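Local coordinates for cell division cycle protein 123 (Schizosaccharomyces pombe, PDB 4ZGP) that acts as an ATP-dependent, ATP-grasp-fold chaperone that binds the gamma subunit of eIF2 and allows it to assemble with the alpha and beta subunits, at residues F197-F206 and L276-E287; T57-D65 and L145-N156. One frame throughout, in Å; residues are numbered along the deposited sequence.

Contact 1: F197-F206 and L276-E287; sequences FVKSKRLIAF and LESMNSENMKPE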
# COMPACT_ATOMS: atom_id res chain seq x y z
N PHE A 197 0.43 -13.53 0.65
CA PHE A 197 1.43 -13.77 -0.36
C PHE A 197 0.88 -14.77 -1.36
O PHE A 197 0.35 -15.82 -1.00
CB PHE A 197 2.72 -14.29 0.29
CG PHE A 197 3.32 -13.32 1.27
CD1 PHE A 197 2.92 -13.32 2.60
CD2 PHE A 197 4.29 -12.43 0.87
CE1 PHE A 197 3.50 -12.42 3.50
CE2 PHE A 197 4.86 -11.54 1.76
CZ PHE A 197 4.47 -11.54 3.08
N VAL A 198 0.99 -14.41 -2.64
CA VAL A 198 0.37 -15.14 -3.71
C VAL A 198 1.42 -15.55 -4.72
O VAL A 198 2.19 -14.72 -5.19
CB VAL A 198 -0.71 -14.28 -4.43
CG1 VAL A 198 -1.30 -15.06 -5.58
CG2 VAL A 198 -1.80 -13.85 -3.45
N LYS A 199 1.44 -16.83 -5.07
CA LYS A 199 2.40 -17.33 -6.05
C LYS A 199 1.67 -18.29 -6.98
O LYS A 199 0.94 -19.16 -6.51
CB LYS A 199 3.59 -18.01 -5.38
CG LYS A 199 4.63 -18.52 -6.36
CD LYS A 199 5.57 -19.52 -5.70
CE LYS A 199 6.53 -18.82 -4.80
NZ LYS A 199 7.62 -19.72 -4.29
N SER A 200 1.86 -18.10 -8.28
CA SER A 200 1.10 -18.80 -9.31
C SER A 200 -0.39 -18.78 -9.00
O SER A 200 -1.06 -19.81 -9.06
CB SER A 200 1.62 -20.24 -9.46
OG SER A 200 3.03 -20.21 -9.57
N LYS A 201 -0.89 -17.60 -8.63
CA LYS A 201 -2.30 -17.36 -8.35
C LYS A 201 -2.84 -18.15 -7.16
O LYS A 201 -4.06 -18.26 -6.97
CB LYS A 201 -3.15 -17.66 -9.59
CG LYS A 201 -2.91 -16.71 -10.74
CD LYS A 201 -3.06 -15.26 -10.28
CE LYS A 201 -3.31 -14.31 -11.45
NZ LYS A 201 -3.32 -12.89 -10.99
N ARG A 202 -1.95 -18.69 -6.33
CA ARG A 202 -2.42 -19.38 -5.15
C ARG A 202 -1.90 -18.68 -3.87
O ARG A 202 -0.81 -18.13 -3.85
CB ARG A 202 -1.97 -20.84 -5.20
CG ARG A 202 -2.66 -21.61 -6.35
CD ARG A 202 -2.03 -22.98 -6.59
NE ARG A 202 -1.97 -23.78 -5.38
CZ ARG A 202 -2.99 -24.47 -4.89
NH1 ARG A 202 -4.17 -24.46 -5.51
NH2 ARG A 202 -2.84 -25.17 -3.77
N LEU A 203 -2.71 -18.73 -2.82
CA LEU A 203 -2.31 -18.18 -1.54
C LEU A 203 -1.38 -19.14 -0.81
O LEU A 203 -1.84 -20.18 -0.32
CB LEU A 203 -3.55 -17.91 -0.69
CG LEU A 203 -3.33 -17.33 0.70
CD1 LEU A 203 -2.93 -15.87 0.59
CD2 LEU A 203 -4.60 -17.47 1.53
N ILE A 204 -0.11 -18.80 -0.74
CA ILE A 204 0.88 -19.69 -0.14
C ILE A 204 1.14 -19.38 1.33
O ILE A 204 1.61 -20.24 2.08
CB ILE A 204 2.20 -19.66 -0.91
CG1 ILE A 204 2.78 -18.24 -0.94
CG2 ILE A 204 1.99 -20.19 -2.33
CD1 ILE A 204 4.21 -18.14 -1.41
N ALA A 205 0.82 -18.15 1.74
CA ALA A 205 1.15 -17.69 3.09
C ALA A 205 0.45 -16.39 3.41
O ALA A 205 0.22 -15.58 2.52
CB ALA A 205 2.64 -17.50 3.26
N PHE A 206 0.15 -16.17 4.69
CA PHE A 206 -0.20 -14.83 5.15
C PHE A 206 0.15 -14.67 6.62
O PHE A 206 0.27 -15.66 7.35
CB PHE A 206 -1.69 -14.49 4.91
CG PHE A 206 -2.69 -15.21 5.79
CD1 PHE A 206 -3.08 -14.68 7.02
CD2 PHE A 206 -3.30 -16.37 5.35
CE1 PHE A 206 -4.02 -15.32 7.81
CE2 PHE A 206 -4.26 -17.02 6.14
CZ PHE A 206 -4.63 -16.49 7.37
N LEU A 276 9.82 -17.63 1.16
CA LEU A 276 8.72 -17.32 0.22
C LEU A 276 9.06 -17.73 -1.20
O LEU A 276 8.22 -18.25 -1.94
CB LEU A 276 8.39 -15.83 0.26
CG LEU A 276 7.67 -15.36 1.52
CD1 LEU A 276 7.68 -13.82 1.54
CD2 LEU A 276 6.25 -15.93 1.63
N GLU A 277 10.31 -17.49 -1.57
CA GLU A 277 10.82 -17.86 -2.89
C GLU A 277 10.84 -19.36 -3.12
O GLU A 277 10.55 -19.84 -4.21
CB GLU A 277 12.21 -17.28 -3.07
CG GLU A 277 12.78 -17.47 -4.44
CD GLU A 277 14.10 -16.75 -4.58
OE1 GLU A 277 14.49 -16.03 -3.63
OE2 GLU A 277 14.75 -16.90 -5.63
N SER A 278 11.18 -20.12 -2.08
CA SER A 278 11.30 -21.56 -2.24
C SER A 278 9.96 -22.26 -2.03
O SER A 278 9.75 -23.39 -2.48
CB SER A 278 12.37 -22.12 -1.30
OG SER A 278 12.02 -21.91 0.05
N MET A 279 9.02 -21.56 -1.38
CA MET A 279 7.75 -22.18 -1.05
C MET A 279 7.02 -22.71 -2.26
O MET A 279 6.97 -22.08 -3.33
CB MET A 279 6.85 -21.18 -0.32
CG MET A 279 5.94 -21.81 0.69
SD MET A 279 5.12 -20.54 1.68
CE MET A 279 6.51 -19.59 2.26
N ASN A 280 6.49 -23.91 -2.09
CA ASN A 280 5.76 -24.60 -3.15
C ASN A 280 4.35 -24.03 -3.30
O ASN A 280 3.63 -23.93 -2.32
CB ASN A 280 5.72 -26.09 -2.84
CG ASN A 280 5.03 -26.89 -3.92
OD1 ASN A 280 4.85 -26.42 -5.04
ND2 ASN A 280 4.65 -28.12 -3.59
N SER A 281 3.96 -23.68 -4.52
CA SER A 281 2.65 -23.06 -4.72
C SER A 281 1.51 -24.09 -4.73
O SER A 281 0.34 -23.73 -4.60
CB SER A 281 2.63 -22.23 -6.01
OG SER A 281 2.91 -23.03 -7.15
N GLU A 282 1.86 -25.37 -4.87
CA GLU A 282 0.86 -26.42 -5.01
C GLU A 282 0.30 -26.92 -3.70
O GLU A 282 -0.57 -27.80 -3.68
CB GLU A 282 1.45 -27.60 -5.79
CG GLU A 282 1.58 -27.35 -7.27
CD GLU A 282 2.90 -27.85 -7.82
OE1 GLU A 282 2.94 -28.97 -8.38
OE2 GLU A 282 3.91 -27.12 -7.70
N ASN A 283 0.78 -26.38 -2.59
CA ASN A 283 0.24 -26.75 -1.29
C ASN A 283 -1.23 -26.40 -1.19
O ASN A 283 -1.67 -25.42 -1.78
CB ASN A 283 1.04 -26.08 -0.17
CG ASN A 283 2.16 -26.95 0.35
OD1 ASN A 283 3.15 -27.22 -0.35
ND2 ASN A 283 2.00 -27.43 1.58
N MET A 284 -1.99 -27.19 -0.44
CA MET A 284 -3.43 -26.97 -0.32
C MET A 284 -3.76 -26.09 0.89
O MET A 284 -4.90 -25.65 1.06
CB MET A 284 -4.16 -28.31 -0.20
CG MET A 284 -3.77 -29.33 -1.28
SD MET A 284 -4.01 -28.74 -2.97
CE MET A 284 -3.37 -30.14 -3.89
N LYS A 285 -2.75 -25.85 1.73
CA LYS A 285 -2.94 -25.01 2.91
C LYS A 285 -1.89 -23.90 2.89
O LYS A 285 -0.73 -24.16 2.61
CB LYS A 285 -2.82 -25.83 4.19
N PRO A 286 -2.31 -22.65 3.15
CA PRO A 286 -1.26 -21.64 3.24
C PRO A 286 -0.56 -21.71 4.59
O PRO A 286 -1.19 -22.15 5.56
CB PRO A 286 -2.03 -20.32 3.11
CG PRO A 286 -3.35 -20.63 3.74
CD PRO A 286 -3.65 -22.06 3.29
N GLU A 287 0.69 -21.26 4.65
CA GLU A 287 1.33 -21.05 5.95
C GLU A 287 0.75 -19.83 6.61
O GLU A 287 0.57 -18.81 5.96
CB GLU A 287 2.84 -20.87 5.81
CG GLU A 287 3.61 -22.17 5.68
CD GLU A 287 5.09 -22.00 5.95
OE1 GLU A 287 5.47 -21.19 6.82
OE2 GLU A 287 5.89 -22.67 5.27
O HOH W 1 1.97 -22.99 1.38

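Contact 2: T57-D65 and L145-N156; sequences TVLKYLHED and LKSSDFVAHDLN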
# COMPACT_ATOMS: atom_id res chain seq x y z
N THR A 57 3.40 21.64 -9.02
CA THR A 57 3.89 22.42 -7.88
C THR A 57 3.93 21.55 -6.63
O THR A 57 4.79 21.74 -5.77
CB THR A 57 3.04 23.69 -7.61
OG1 THR A 57 1.71 23.32 -7.21
CG2 THR A 57 2.98 24.55 -8.86
N VAL A 58 3.01 20.59 -6.54
CA VAL A 58 3.04 19.63 -5.44
C VAL A 58 4.29 18.75 -5.56
O VAL A 58 5.02 18.53 -4.59
CB VAL A 58 1.76 18.75 -5.42
CG1 VAL A 58 1.93 17.55 -4.49
CG2 VAL A 58 0.55 19.57 -4.99
N LEU A 59 4.54 18.27 -6.77
CA LEU A 59 5.68 17.42 -7.06
C LEU A 59 6.97 18.14 -6.69
O LEU A 59 7.88 17.55 -6.09
CB LEU A 59 5.68 17.03 -8.54
CG LEU A 59 6.51 15.86 -9.04
CD1 LEU A 59 6.31 14.67 -8.14
CD2 LEU A 59 6.09 15.53 -10.46
N LYS A 60 7.04 19.42 -7.02
CA LYS A 60 8.21 20.24 -6.75
C LYS A 60 8.45 20.36 -5.24
O LYS A 60 9.57 20.19 -4.77
CB LYS A 60 8.03 21.62 -7.40
CG LYS A 60 9.31 22.42 -7.62
CD LYS A 60 9.65 23.29 -6.42
CE LYS A 60 10.56 24.45 -6.81
NZ LYS A 60 11.80 23.97 -7.50
N TYR A 61 7.39 20.65 -4.50
CA TYR A 61 7.45 20.74 -3.04
C TYR A 61 7.90 19.44 -2.37
O TYR A 61 8.62 19.47 -1.38
CB TYR A 61 6.07 21.17 -2.52
CG TYR A 61 5.87 21.14 -1.03
CD1 TYR A 61 6.15 22.25 -0.24
CD2 TYR A 61 5.36 20.01 -0.40
CE1 TYR A 61 5.94 22.23 1.12
CE2 TYR A 61 5.16 19.98 0.95
CZ TYR A 61 5.44 21.09 1.71
OH TYR A 61 5.22 21.05 3.07
N LEU A 62 7.48 18.29 -2.92
CA LEU A 62 7.78 17.01 -2.27
C LEU A 62 9.25 16.61 -2.33
O LEU A 62 9.69 15.77 -1.54
CB LEU A 62 6.94 15.90 -2.89
CG LEU A 62 5.44 15.93 -2.58
CD1 LEU A 62 4.75 14.75 -3.25
CD2 LEU A 62 5.19 15.93 -1.07
N HIS A 63 10.01 17.20 -3.24
CA HIS A 63 11.44 16.90 -3.36
C HIS A 63 12.36 17.68 -2.39
O HIS A 63 13.57 17.52 -2.42
CB HIS A 63 11.91 17.14 -4.80
CG HIS A 63 11.62 16.00 -5.73
ND1 HIS A 63 10.61 16.05 -6.67
CD2 HIS A 63 12.21 14.80 -5.88
CE1 HIS A 63 10.59 14.92 -7.35
NE2 HIS A 63 11.56 14.14 -6.89
N GLU A 64 11.78 18.52 -1.54
CA GLU A 64 12.57 19.34 -0.61
C GLU A 64 13.14 18.54 0.55
O GLU A 64 12.39 17.88 1.27
CB GLU A 64 11.72 20.48 -0.05
CG GLU A 64 11.24 21.48 -1.07
CD GLU A 64 10.49 22.63 -0.43
OE1 GLU A 64 9.83 23.39 -1.16
OE2 GLU A 64 10.57 22.77 0.82
N ASP A 65 14.45 18.64 0.77
CA ASP A 65 15.11 17.89 1.83
C ASP A 65 15.39 18.70 3.10
O ASP A 65 16.37 18.44 3.79
CB ASP A 65 16.43 17.28 1.31
CG ASP A 65 17.45 18.34 0.89
OD1 ASP A 65 17.26 19.54 1.19
OD2 ASP A 65 18.46 17.97 0.25
N LEU A 145 3.66 13.65 3.46
CA LEU A 145 4.28 13.10 2.25
C LEU A 145 5.72 13.56 2.08
O LEU A 145 6.57 12.79 1.64
CB LEU A 145 3.48 13.49 1.00
CG LEU A 145 2.07 12.90 0.89
CD1 LEU A 145 1.41 13.41 -0.38
CD2 LEU A 145 2.13 11.37 0.89
N LYS A 146 5.98 14.82 2.40
CA LYS A 146 7.33 15.38 2.26
C LYS A 146 8.34 14.69 3.19
O LYS A 146 9.53 14.63 2.88
CB LYS A 146 7.31 16.89 2.52
CG LYS A 146 8.58 17.62 2.11
CD LYS A 146 8.55 19.08 2.52
CE LYS A 146 9.40 19.33 3.77
NZ LYS A 146 9.45 20.77 4.16
N SER A 147 7.86 14.17 4.32
CA SER A 147 8.78 13.67 5.35
C SER A 147 9.04 12.17 5.27
O SER A 147 9.83 11.63 6.05
CB SER A 147 8.24 14.01 6.73
OG SER A 147 7.82 15.35 6.75
N SER A 148 8.37 11.50 4.34
CA SER A 148 8.50 10.05 4.23
C SER A 148 9.65 9.59 3.35
O SER A 148 9.78 10.04 2.20
CB SER A 148 7.20 9.46 3.67
OG SER A 148 7.37 8.08 3.41
N ASP A 149 10.45 8.65 3.87
CA ASP A 149 11.45 7.92 3.09
C ASP A 149 10.79 7.07 2.00
O ASP A 149 11.32 6.92 0.88
CB ASP A 149 12.29 6.98 3.98
CG ASP A 149 13.07 7.72 5.07
OD1 ASP A 149 13.68 8.77 4.77
OD2 ASP A 149 13.08 7.23 6.22
N PHE A 150 9.66 6.47 2.34
CA PHE A 150 8.95 5.60 1.41
C PHE A 150 8.47 6.40 0.22
O PHE A 150 8.63 5.97 -0.91
CB PHE A 150 7.77 4.91 2.09
CG PHE A 150 8.16 3.89 3.12
CD1 PHE A 150 9.19 3.00 2.88
CD2 PHE A 150 7.50 3.82 4.34
CE1 PHE A 150 9.56 2.05 3.84
CE2 PHE A 150 7.87 2.88 5.30
CZ PHE A 150 8.90 2.00 5.05
N VAL A 151 7.88 7.56 0.50
CA VAL A 151 7.39 8.43 -0.57
C VAL A 151 8.55 8.89 -1.45
O VAL A 151 8.45 8.90 -2.67
CB VAL A 151 6.63 9.66 0.01
CG1 VAL A 151 6.36 10.69 -1.06
CG2 VAL A 151 5.32 9.21 0.66
N ALA A 152 9.68 9.22 -0.81
CA ALA A 152 10.88 9.62 -1.52
C ALA A 152 11.39 8.49 -2.41
O ALA A 152 11.92 8.74 -3.49
CB ALA A 152 11.98 10.05 -0.53
N HIS A 153 11.22 7.26 -1.96
CA HIS A 153 11.62 6.12 -2.78
C HIS A 153 10.74 5.99 -4.02
O HIS A 153 11.24 5.66 -5.10
CB HIS A 153 11.59 4.82 -1.98
CG HIS A 153 12.20 3.67 -2.73
ND1 HIS A 153 13.57 3.49 -2.81
CD2 HIS A 153 11.64 2.69 -3.47
CE1 HIS A 153 13.81 2.41 -3.54
NE2 HIS A 153 12.66 1.91 -3.95
N ASP A 154 9.44 6.24 -3.86
CA ASP A 154 8.53 6.27 -5.00
C ASP A 154 8.97 7.31 -6.03
O ASP A 154 8.92 7.07 -7.24
CB ASP A 154 7.10 6.61 -4.56
CG ASP A 154 6.35 5.44 -3.93
OD1 ASP A 154 6.97 4.42 -3.56
OD2 ASP A 154 5.12 5.58 -3.76
N LEU A 155 9.34 8.48 -5.52
CA LEU A 155 9.66 9.63 -6.36
C LEU A 155 10.99 9.50 -7.11
O LEU A 155 11.13 10.03 -8.22
CB LEU A 155 9.69 10.91 -5.50
CG LEU A 155 8.30 11.48 -5.19
CD1 LEU A 155 8.41 12.77 -4.40
CD2 LEU A 155 7.50 11.71 -6.47
N ASN A 156 11.95 8.79 -6.53
CA ASN A 156 13.30 8.78 -7.09
C ASN A 156 13.85 7.42 -7.52
O ASN A 156 14.81 7.35 -8.29
CB ASN A 156 14.27 9.39 -6.06
CG ASN A 156 13.87 10.79 -5.64
OD1 ASN A 156 13.57 11.64 -6.47
ND2 ASN A 156 13.84 11.03 -4.33

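Contact 1: F197-F206 and L276-E287
Lys-199 of the beta hairpin 197-206 reaches into the C-terminal end of the helix that finishes at Ser-278. Its CB points toward segment 276-287, and CG lies anti to the backbone N (chi1 -179°), which carries the chain out over that segment. CD passes the CB of Ser-281; a bend at chi3 then brings CE close to the carbonyl oxygens of Leu-276 and Met-279. At the tip, Lys-199 NZ donates to Met-279 O over 2.6 Å, in the carbonyl plane and on a lone pair, and to Leu-276 O at 2.8 Å, also in plane. A weak third bond goes to Glu-277 O. The ammonium thus gathers carbonyls where the helix ends, and its positive charge would suit the negative end of the helix dipole.

Beside it, Leu-276 packs on Phe-197: CD2 sits over one ring face as a CH-pi contact, 4.2 Å from the ring centroid, while CD1 approaches CE2. Met-279 SD lies 4.0 Å from Ile-204 CB, and Ile-204 CG2 turns to the backbone of Ser-281. Further along, NE and NH2 of Arg-202 are modelled improbably close to Ser-281 O and Asn-283 O, so the details there are doubtful.

Past the turn of Asn-280 to Asn-283, the chain returns as a parallel edge strand. Glu-287 N donates to Ile-204 O (2.9 Å), and Phe-206 N donates to Glu-287 O (3.0 Å). A water bridges Ile-204 O to Lys-285 O.

Strand 287-289 is thereby an outermost strand of the five-stranded mixed sheet, parallel to 202-208, with 193-199 on the far side of that strand. Helix 221-233 packs against Leu-203, Phe-206 and Pro-286, whereas Phe-197 touches Val-244 of strand 243-250.

Contact 2: T57-D65 and L145-N156
A helix-to-helix packing in the ATP-grasp fold brings the end of helix 56-62 against the junction between helices 138-146 and 149-157. Leu-62 fills the middle: its CD2 lies 3.6 Å from Leu-145 CB, while its CB meets Leu-155 CD1 at 3.8 Å. Leu-59 CD1 also touches Leu-155 CD2, the two leucines running antiparallel alongside one another.

Lys-146 lays its aliphatic chain across Tyr-61. It leaves its helix with chi1 at -168° and bends at chi3 (102°), and its CD comes over the phenol face, 4.2 Å from the ring centroid, a CH-pi contact in which the lysine chain lies nearly perpendicular to the tyrosine side chain. Lys-146 NZ remains 4.1 Å from Glu-64 OE2, too far for direct ion pairing. Tyr-61 also packs edge-to-face with Tyr-92.

At the junction, Ser-148 is the N-cap of the following helix; its OG accepts from Val-151 N and is also hydrogen-bonded to Asp-123 OD1.

His-63 closes the contact beside Leu-155 CD1, which lies over one face of the imidazole. ND1 donates back to Leu-59 O, a bent bond that would restrain the rotation of the ring, and His-63 NE2 makes a weak bond to Asn-156 OD1 at 3.2 Å, close to the ring plane.

The two contacts come in series along the chain, contact 2 closing before contact 1 opens. Their centres are 35 Å apart and their nearest atoms about 14 Å, so they do not touch. Contact 2 joins helices and the loop that follows helix 56-62, with no strand, whereas contact 1 lies at the border of the five-stranded mixed sheet; they share no helix or strand. The two contacts lie on opposite sides of the chain's centre, each with a side chain about 11 Å from the bound ADP, Phe-197 in contact 1 and Leu-145 in contact 2, consistent with an ATP-grasp protein holding its nucleotide between two lobes.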